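Local structure of plasmin and fibronectin-binding protein A (Streptococcus pneumoniae, 4MR0) at residues A[330-335]-A[365-370]; A[483-488]-A[506-511]; A[205-210]-A[318-323]. The protein acts as a fibronectin-dependent adhesin and invasin of the pneumococcal surface, binding human fibronectin, plasmin, plasminogen and serum albumin. All coordinates share one frame; numbering follows the deposited sequence.

Contact 1. Residues A[330-335]-A[365-370]; sequences TIQNSY and KILNNH
Strands 330-332 and 365-367 are neighbouring rungs of a parallel beta-helix, the fold of the pectate lyase-like clan and one part of a longer cell-wall-attached protein. Thr-330 pairs with Lys-365, Ile-331 with Ile-366 and Gln-332 with Leu-367. Ile-331 is bonded through both its backbone polar atoms: N to Lys-365 O (2.9 Å) and O to Leu-367 N (2.9 Å). Asn-333 N then takes Leu-367 O, and after a bend His-370 N bonds Ser-334 O. Both coils turn at asparagines of positive phi, Asn-333 and Asn-368. Their amides lie side by side, nearly coplanar, and one water donates to both, at 3.1 Å from Asn-333 OD1 and 2.6 Å from Asn-368 OD1; Asn-333 ND2 bonds Asp-281, and Asn-368 ND2 bonds Gly-391 O. Tyr-335 and His-370 each hold CG anti to the backbone N (chi1 173° and -178°), which sends both side chains the same way into a T-shaped pair, planes at 85°, the tyrosine edge bringing CD2 to 3.6 Å from His-370 ND1. Tyr-335 OH bonds onward to Asp-372 and His-370 NE2 to Asp-395. Inside the helix, Ile-331 and Ile-366 both touch Ile-349. Strand 278-289 continues the parallel pairing beyond 330-335, and strand 387-396 beyond 365-370.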
# COMPACT_ATOMS: atom_id res chain seq x y z
N THR A 330 -5.16 -1.31 -9.88
CA THR A 330 -4.18 -2.38 -9.98
C THR A 330 -2.76 -1.83 -9.86
O THR A 330 -2.37 -0.92 -10.60
CB THR A 330 -4.27 -3.14 -11.34
OG1 THR A 330 -5.58 -3.70 -11.51
CG2 THR A 330 -3.24 -4.29 -11.38
N ILE A 331 -2.01 -2.39 -8.92
CA ILE A 331 -0.61 -2.02 -8.72
C ILE A 331 0.09 -3.32 -9.12
O ILE A 331 -0.21 -4.36 -8.56
CB ILE A 331 -0.30 -1.73 -7.23
CG1 ILE A 331 -1.34 -0.78 -6.64
CG2 ILE A 331 1.09 -1.10 -7.11
CD1 ILE A 331 -1.40 0.58 -7.32
N GLN A 332 1.01 -3.26 -10.08
CA GLN A 332 1.66 -4.49 -10.52
C GLN A 332 3.07 -4.32 -11.04
O GLN A 332 3.45 -3.24 -11.48
CB GLN A 332 0.82 -5.14 -11.62
CG GLN A 332 0.62 -4.24 -12.83
CD GLN A 332 -0.08 -4.94 -13.98
OE1 GLN A 332 -1.00 -5.73 -13.77
NE2 GLN A 332 0.36 -4.64 -15.20
N ASN A 333 3.83 -5.41 -11.00
CA ASN A 333 5.20 -5.45 -11.50
C ASN A 333 6.09 -4.32 -11.03
O ASN A 333 7.00 -3.89 -11.75
CB ASN A 333 5.18 -5.47 -13.04
CG ASN A 333 4.16 -6.45 -13.59
OD1 ASN A 333 4.05 -7.58 -13.11
ND2 ASN A 333 3.41 -6.03 -14.61
N SER A 334 5.86 -3.85 -9.81
CA SER A 334 6.64 -2.74 -9.29
C SER A 334 7.51 -3.13 -8.11
O SER A 334 7.25 -4.12 -7.43
CB SER A 334 5.72 -1.58 -8.92
OG SER A 334 5.04 -1.12 -10.08
N TYR A 335 8.54 -2.34 -7.88
CA TYR A 335 9.48 -2.59 -6.80
C TYR A 335 9.39 -1.53 -5.70
O TYR A 335 9.26 -0.34 -5.98
CB TYR A 335 10.90 -2.66 -7.37
CG TYR A 335 11.99 -2.75 -6.34
CD1 TYR A 335 12.43 -1.62 -5.66
CD2 TYR A 335 12.58 -3.98 -6.03
CE1 TYR A 335 13.43 -1.69 -4.70
CE2 TYR A 335 13.59 -4.07 -5.07
CZ TYR A 335 14.01 -2.92 -4.41
OH TYR A 335 14.98 -3.00 -3.44
N LYS A 365 -6.32 -4.95 -7.17
CA LYS A 365 -5.40 -6.03 -7.50
C LYS A 365 -3.96 -5.59 -7.27
O LYS A 365 -3.53 -4.57 -7.79
CB LYS A 365 -5.59 -6.45 -8.95
CG LYS A 365 -6.97 -6.99 -9.25
CD LYS A 365 -7.13 -7.33 -10.73
CE LYS A 365 -8.49 -7.97 -10.99
NZ LYS A 365 -8.78 -8.08 -12.44
N ILE A 366 -3.23 -6.39 -6.50
CA ILE A 366 -1.84 -6.10 -6.20
C ILE A 366 -1.11 -7.32 -6.72
O ILE A 366 -1.12 -8.37 -6.08
CB ILE A 366 -1.66 -5.93 -4.68
CG1 ILE A 366 -2.48 -4.70 -4.23
CG2 ILE A 366 -0.19 -5.79 -4.32
CD1 ILE A 366 -2.55 -4.51 -2.73
N LEU A 367 -0.49 -7.15 -7.89
CA LEU A 367 0.14 -8.26 -8.59
C LEU A 367 1.62 -8.21 -8.92
O LEU A 367 2.15 -7.20 -9.37
CB LEU A 367 -0.61 -8.47 -9.90
CG LEU A 367 -2.14 -8.35 -9.84
CD1 LEU A 367 -2.69 -8.31 -11.26
CD2 LEU A 367 -2.74 -9.52 -9.06
N ASN A 368 2.28 -9.34 -8.71
CA ASN A 368 3.67 -9.50 -9.06
C ASN A 368 4.60 -8.33 -8.69
O ASN A 368 5.41 -7.91 -9.52
CB ASN A 368 3.74 -9.75 -10.57
CG ASN A 368 2.86 -10.90 -11.01
OD1 ASN A 368 2.33 -10.92 -12.13
ND2 ASN A 368 2.69 -11.89 -10.13
N ASN A 369 4.47 -7.81 -7.47
CA ASN A 369 5.33 -6.72 -7.02
C ASN A 369 6.41 -7.29 -6.10
O ASN A 369 6.26 -8.40 -5.58
CB ASN A 369 4.55 -5.67 -6.22
CG ASN A 369 3.42 -5.06 -7.01
OD1 ASN A 369 2.24 -5.39 -6.80
ND2 ASN A 369 3.76 -4.18 -7.93
N HIS A 370 7.47 -6.52 -5.88
CA HIS A 370 8.54 -6.93 -4.98
C HIS A 370 8.60 -5.92 -3.83
O HIS A 370 8.98 -4.77 -4.02
CB HIS A 370 9.90 -6.96 -5.71
CG HIS A 370 11.03 -7.43 -4.86
ND1 HIS A 370 12.32 -7.55 -5.33
CD2 HIS A 370 11.08 -7.82 -3.56
CE1 HIS A 370 13.11 -7.99 -4.37
NE2 HIS A 370 12.38 -8.16 -3.28
O HOH W 1 1.28 -8.90 -13.34

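Contact 2. Residues A[483-488]-A[506-511]; sequences IELLRV and IVIEDS
Leu-485 and Ile-508 lie side by side in the buried interior, Leu-485 CD1 resting 3.9 Å from Ile-508 CG1. One step back Ile-483 and Ile-506 repeat the pairing, with Ile-483 CB 4.0 Å from Ile-506 CG1, and Val-494 of strand 490-500 packs against this row. Strands 483-486 and 506-509 are successive coils of the parallel beta-helix, in its fourth and fifth PbH1 repeats, and their axes approach to 4.8 Å. Their backbone bonds alternate evenly, from Val-507 N on Ile-483 O to Arg-487 N on Glu-509 O, the last almost straight at 178°. On the opposite face, Leu-486 has CG anti to its N (chi1 177°), which lays CD1 along the extended Glu-509 side chain, 3.8 Å from its CD; the same methyl sits over one face of the Arg-487 guanidinium, toward its rim. Where the strands end, Arg-487 CG meets Asp-510 CB at 3.7 Å. Their charged groups run nearly parallel yet remain apart, Arg-487 NH2 being 4.6 Å from Asp-510 OD2; Arg-487 NH1 bonds Lys-452 O, and Asp-510 OD1 bonds Ser-535. Beyond them Val-488 N donates to Ser-511 OG (3.2 Å).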
# COMPACT_ATOMS: atom_id res chain seq x y z
N ILE A 483 1.13 -17.27 9.96
CA ILE A 483 -0.16 -16.87 9.42
C ILE A 483 -1.21 -16.78 10.52
O ILE A 483 -1.51 -17.78 11.19
CB ILE A 483 -0.65 -17.88 8.36
CG1 ILE A 483 0.36 -17.95 7.21
CG2 ILE A 483 -2.04 -17.48 7.85
CD1 ILE A 483 0.02 -18.99 6.16
N GLU A 484 -1.77 -15.59 10.71
CA GLU A 484 -2.78 -15.36 11.72
C GLU A 484 -4.11 -14.95 11.11
O GLU A 484 -4.19 -14.03 10.30
CB GLU A 484 -2.33 -14.27 12.70
CG GLU A 484 -3.49 -13.64 13.47
CD GLU A 484 -3.07 -12.52 14.40
OE1 GLU A 484 -2.24 -11.68 13.98
OE2 GLU A 484 -3.57 -12.48 15.54
N LEU A 485 -5.17 -15.64 11.53
CA LEU A 485 -6.52 -15.37 11.07
C LEU A 485 -7.33 -15.18 12.33
O LEU A 485 -7.60 -16.14 13.07
CB LEU A 485 -7.03 -16.54 10.24
CG LEU A 485 -6.17 -16.63 8.97
CD1 LEU A 485 -5.94 -18.06 8.56
CD2 LEU A 485 -6.83 -15.81 7.87
N LEU A 486 -7.72 -13.93 12.58
CA LEU A 486 -8.45 -13.57 13.78
C LEU A 486 -9.86 -13.03 13.53
O LEU A 486 -10.04 -12.04 12.83
CB LEU A 486 -7.64 -12.54 14.57
CG LEU A 486 -8.24 -11.95 15.85
CD1 LEU A 486 -8.45 -13.05 16.89
CD2 LEU A 486 -7.31 -10.87 16.38
N ARG A 487 -10.83 -13.72 14.12
CA ARG A 487 -12.24 -13.37 14.03
C ARG A 487 -12.86 -13.21 12.65
O ARG A 487 -13.57 -12.23 12.39
CB ARG A 487 -12.53 -12.11 14.86
CG ARG A 487 -12.19 -12.28 16.32
CD ARG A 487 -12.80 -11.19 17.18
NE ARG A 487 -12.23 -11.24 18.53
CZ ARG A 487 -11.05 -10.74 18.85
NH1 ARG A 487 -10.31 -10.14 17.94
NH2 ARG A 487 -10.59 -10.88 20.09
N VAL A 488 -12.59 -14.17 11.77
CA VAL A 488 -13.18 -14.15 10.44
C VAL A 488 -14.57 -14.75 10.66
O VAL A 488 -14.71 -15.86 11.20
CB VAL A 488 -12.37 -15.01 9.44
CG1 VAL A 488 -13.04 -15.02 8.08
CG2 VAL A 488 -10.96 -14.45 9.32
N ILE A 506 0.06 -21.90 11.25
CA ILE A 506 -1.21 -21.20 11.08
C ILE A 506 -2.00 -21.13 12.38
O ILE A 506 -2.13 -22.13 13.09
CB ILE A 506 -2.09 -21.89 10.02
CG1 ILE A 506 -1.39 -21.85 8.66
CG2 ILE A 506 -3.46 -21.23 9.95
CD1 ILE A 506 -1.98 -22.81 7.64
N VAL A 507 -2.52 -19.95 12.68
CA VAL A 507 -3.34 -19.76 13.87
C VAL A 507 -4.68 -19.20 13.44
O VAL A 507 -4.75 -18.15 12.81
CB VAL A 507 -2.70 -18.77 14.87
CG1 VAL A 507 -3.67 -18.53 16.03
CG2 VAL A 507 -1.38 -19.32 15.40
N ILE A 508 -5.75 -19.93 13.76
CA ILE A 508 -7.10 -19.50 13.44
C ILE A 508 -7.77 -19.34 14.79
O ILE A 508 -7.99 -20.31 15.52
CB ILE A 508 -7.83 -20.54 12.58
CG1 ILE A 508 -7.17 -20.61 11.20
CG2 ILE A 508 -9.31 -20.17 12.44
CD1 ILE A 508 -7.78 -21.65 10.28
N GLU A 509 -8.09 -18.09 15.13
CA GLU A 509 -8.67 -17.77 16.42
C GLU A 509 -10.00 -17.04 16.38
O GLU A 509 -10.14 -16.02 15.71
CB GLU A 509 -7.66 -16.92 17.20
CG GLU A 509 -8.12 -16.49 18.58
CD GLU A 509 -7.07 -15.65 19.30
OE1 GLU A 509 -5.89 -15.67 18.87
OE2 GLU A 509 -7.42 -14.99 20.30
N ASP A 510 -10.98 -17.58 17.11
CA ASP A 510 -12.30 -16.97 17.20
C ASP A 510 -13.06 -16.78 15.90
O ASP A 510 -13.91 -15.89 15.80
CB ASP A 510 -12.20 -15.61 17.91
CG ASP A 510 -12.05 -15.75 19.40
OD1 ASP A 510 -13.06 -16.10 20.06
OD2 ASP A 510 -10.94 -15.51 19.92
N SER A 511 -12.77 -17.61 14.90
CA SER A 511 -13.46 -17.50 13.62
C SER A 511 -14.75 -18.31 13.64
O SER A 511 -14.83 -19.34 14.31
CB SER A 511 -12.53 -17.95 12.49
OG SER A 511 -11.39 -17.11 12.44

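Contact 3. Residues A[205-210]-A[318-323]; sequences QVEWGP and ALNDDG
One face of the Trp-208 indole carries the methyl of Ala-318, in a CH-pi contact with CB 3.3 Å from the centroid of the five-membered ring and 12° off its normal. Seen against the whole indole the methyl is off-centre, nearest CD1. At the edge, Trp-208 NE1 bonds Leu-198 O, which helps fix the turn of the ring; the indole also forms an edge-to-face pair with Phe-315. A second pair of flat groups follows: the Glu-207 carboxylate stacks on the Asn-320 amide with planes 10° apart, Glu-207 CD lying 3.7 Å from Asn-320 CG. A bend at chi2 of Glu-207 (83°) folds the acid back over the other loop, where OE1 also comes to 3.6 Å from Leu-319 CB. A water donates to Glu-207 OE2 (2.7 Å) and to Asp-322 OD2 (3.0 Å), probably easing the proximity of two like charges. A backbone hydrogen bond runs from Leu-319 N to Val-206 O (3.0 Å), the donor well above the carbonyl plane. Leu-319 leans on Gln-205, its CD1 3.4 Å from Gln-205 O and its CD2 over CB, while the Gln-205 amide bonds Gly-203, Asp-202 and Pro-316. Neither segment is helix or strand: 205-210 leads into strand 211-217, the loop holding 318-323 bridges strands 306-308 and 329-337, and the two pack together beside the beta-helix, Pro-210 and Asn-320 both touching Asn-250 of strand 243-252.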
# COMPACT_ATOMS: atom_id res chain seq x y z
N GLN A 205 -9.96 25.47 -0.87
CA GLN A 205 -10.17 24.26 -1.67
C GLN A 205 -11.44 24.38 -2.50
O GLN A 205 -12.37 25.08 -2.12
CB GLN A 205 -10.25 23.01 -0.79
CG GLN A 205 -8.91 22.51 -0.28
CD GLN A 205 -8.50 23.15 1.02
OE1 GLN A 205 -8.85 24.31 1.31
NE2 GLN A 205 -7.74 22.41 1.83
N VAL A 206 -11.46 23.70 -3.63
CA VAL A 206 -12.62 23.70 -4.50
C VAL A 206 -13.01 22.25 -4.78
O VAL A 206 -12.23 21.33 -4.52
CB VAL A 206 -12.33 24.40 -5.86
CG1 VAL A 206 -12.04 25.88 -5.64
CG2 VAL A 206 -11.16 23.72 -6.55
N GLU A 207 -14.22 22.06 -5.29
CA GLU A 207 -14.70 20.73 -5.63
C GLU A 207 -13.96 20.28 -6.90
O GLU A 207 -13.80 21.07 -7.83
CB GLU A 207 -16.20 20.78 -5.90
CG GLU A 207 -16.84 19.44 -6.20
CD GLU A 207 -17.19 18.65 -4.95
OE1 GLU A 207 -16.94 19.14 -3.83
OE2 GLU A 207 -17.72 17.53 -5.08
N TRP A 208 -13.49 19.04 -6.92
CA TRP A 208 -12.80 18.52 -8.11
C TRP A 208 -13.81 17.83 -9.01
O TRP A 208 -14.48 16.89 -8.59
CB TRP A 208 -11.70 17.52 -7.71
CG TRP A 208 -10.42 18.14 -7.21
CD1 TRP A 208 -10.26 19.42 -6.77
CD2 TRP A 208 -9.15 17.49 -7.04
NE1 TRP A 208 -8.96 19.61 -6.34
CE2 TRP A 208 -8.26 18.45 -6.50
CE3 TRP A 208 -8.68 16.20 -7.32
CZ2 TRP A 208 -6.93 18.15 -6.20
CZ3 TRP A 208 -7.34 15.90 -7.02
CH2 TRP A 208 -6.48 16.88 -6.48
N GLY A 209 -13.92 18.29 -10.25
CA GLY A 209 -14.84 17.64 -11.17
C GLY A 209 -14.18 16.39 -11.70
O GLY A 209 -12.99 16.18 -11.45
N PRO A 210 -14.91 15.52 -12.41
CA PRO A 210 -14.32 14.29 -12.95
C PRO A 210 -13.31 14.55 -14.07
O PRO A 210 -13.48 15.47 -14.87
CB PRO A 210 -15.54 13.50 -13.43
CG PRO A 210 -16.49 14.58 -13.84
CD PRO A 210 -16.35 15.58 -12.70
N ALA A 318 -9.13 18.77 -1.91
CA ALA A 318 -10.37 19.19 -2.55
C ALA A 318 -11.53 19.18 -1.56
O ALA A 318 -11.37 18.74 -0.41
CB ALA A 318 -10.68 18.26 -3.73
N LEU A 319 -12.68 19.67 -2.01
CA LEU A 319 -13.87 19.73 -1.17
C LEU A 319 -14.71 18.46 -1.19
O LEU A 319 -15.56 18.27 -0.32
CB LEU A 319 -14.76 20.91 -1.59
CG LEU A 319 -14.25 22.32 -1.29
CD1 LEU A 319 -15.26 23.32 -1.82
CD2 LEU A 319 -14.04 22.49 0.22
N ASN A 320 -14.49 17.60 -2.18
CA ASN A 320 -15.25 16.35 -2.30
C ASN A 320 -15.26 15.63 -0.96
O ASN A 320 -14.21 15.30 -0.41
CB ASN A 320 -14.63 15.44 -3.37
CG ASN A 320 -14.57 16.11 -4.73
OD1 ASN A 320 -15.05 15.57 -5.73
ND2 ASN A 320 -13.97 17.29 -4.78
N ASP A 321 -16.46 15.36 -0.43
CA ASP A 321 -16.55 14.72 0.87
C ASP A 321 -17.68 13.69 1.00
O ASP A 321 -18.18 13.46 2.10
CB ASP A 321 -16.72 15.83 1.92
CG ASP A 321 -16.31 15.39 3.31
OD1 ASP A 321 -15.32 14.65 3.46
OD2 ASP A 321 -16.98 15.83 4.27
N ASP A 322 -18.09 13.05 -0.10
CA ASP A 322 -19.16 12.06 0.01
C ASP A 322 -18.70 10.60 0.05
O ASP A 322 -19.52 9.69 -0.09
CB ASP A 322 -20.22 12.25 -1.08
CG ASP A 322 -19.64 12.33 -2.47
OD1 ASP A 322 -18.71 11.56 -2.78
OD2 ASP A 322 -20.14 13.15 -3.26
N GLY A 323 -17.41 10.38 0.26
CA GLY A 323 -16.89 9.03 0.35
C GLY A 323 -16.89 8.15 -0.89
O GLY A 323 -16.95 6.92 -0.78
O HOH W 2 -18.32 15.48 -3.45

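From the N terminus, contact 3 comes first: 205-210 meets 318-323 after an excursion of 107 residues, which holds several coils of the beta-helix and the manganese ligands Gln-271, Gln-306, Glu-308 and Gly-314. Contact 1 opens only after that loop has closed and joins two consecutive coils across 29 residues. Contact 2 follows with the shortest span, 17 residues, further toward the C-terminal end. The three stand in series, so none nests in or crosses another. Contacts 1 and 2 tie rung to rung along the solenoid, their centres about 26 Å apart, whereas contact 3 joins loops from well-separated coils, its centre about 39 Å from that of contact 2.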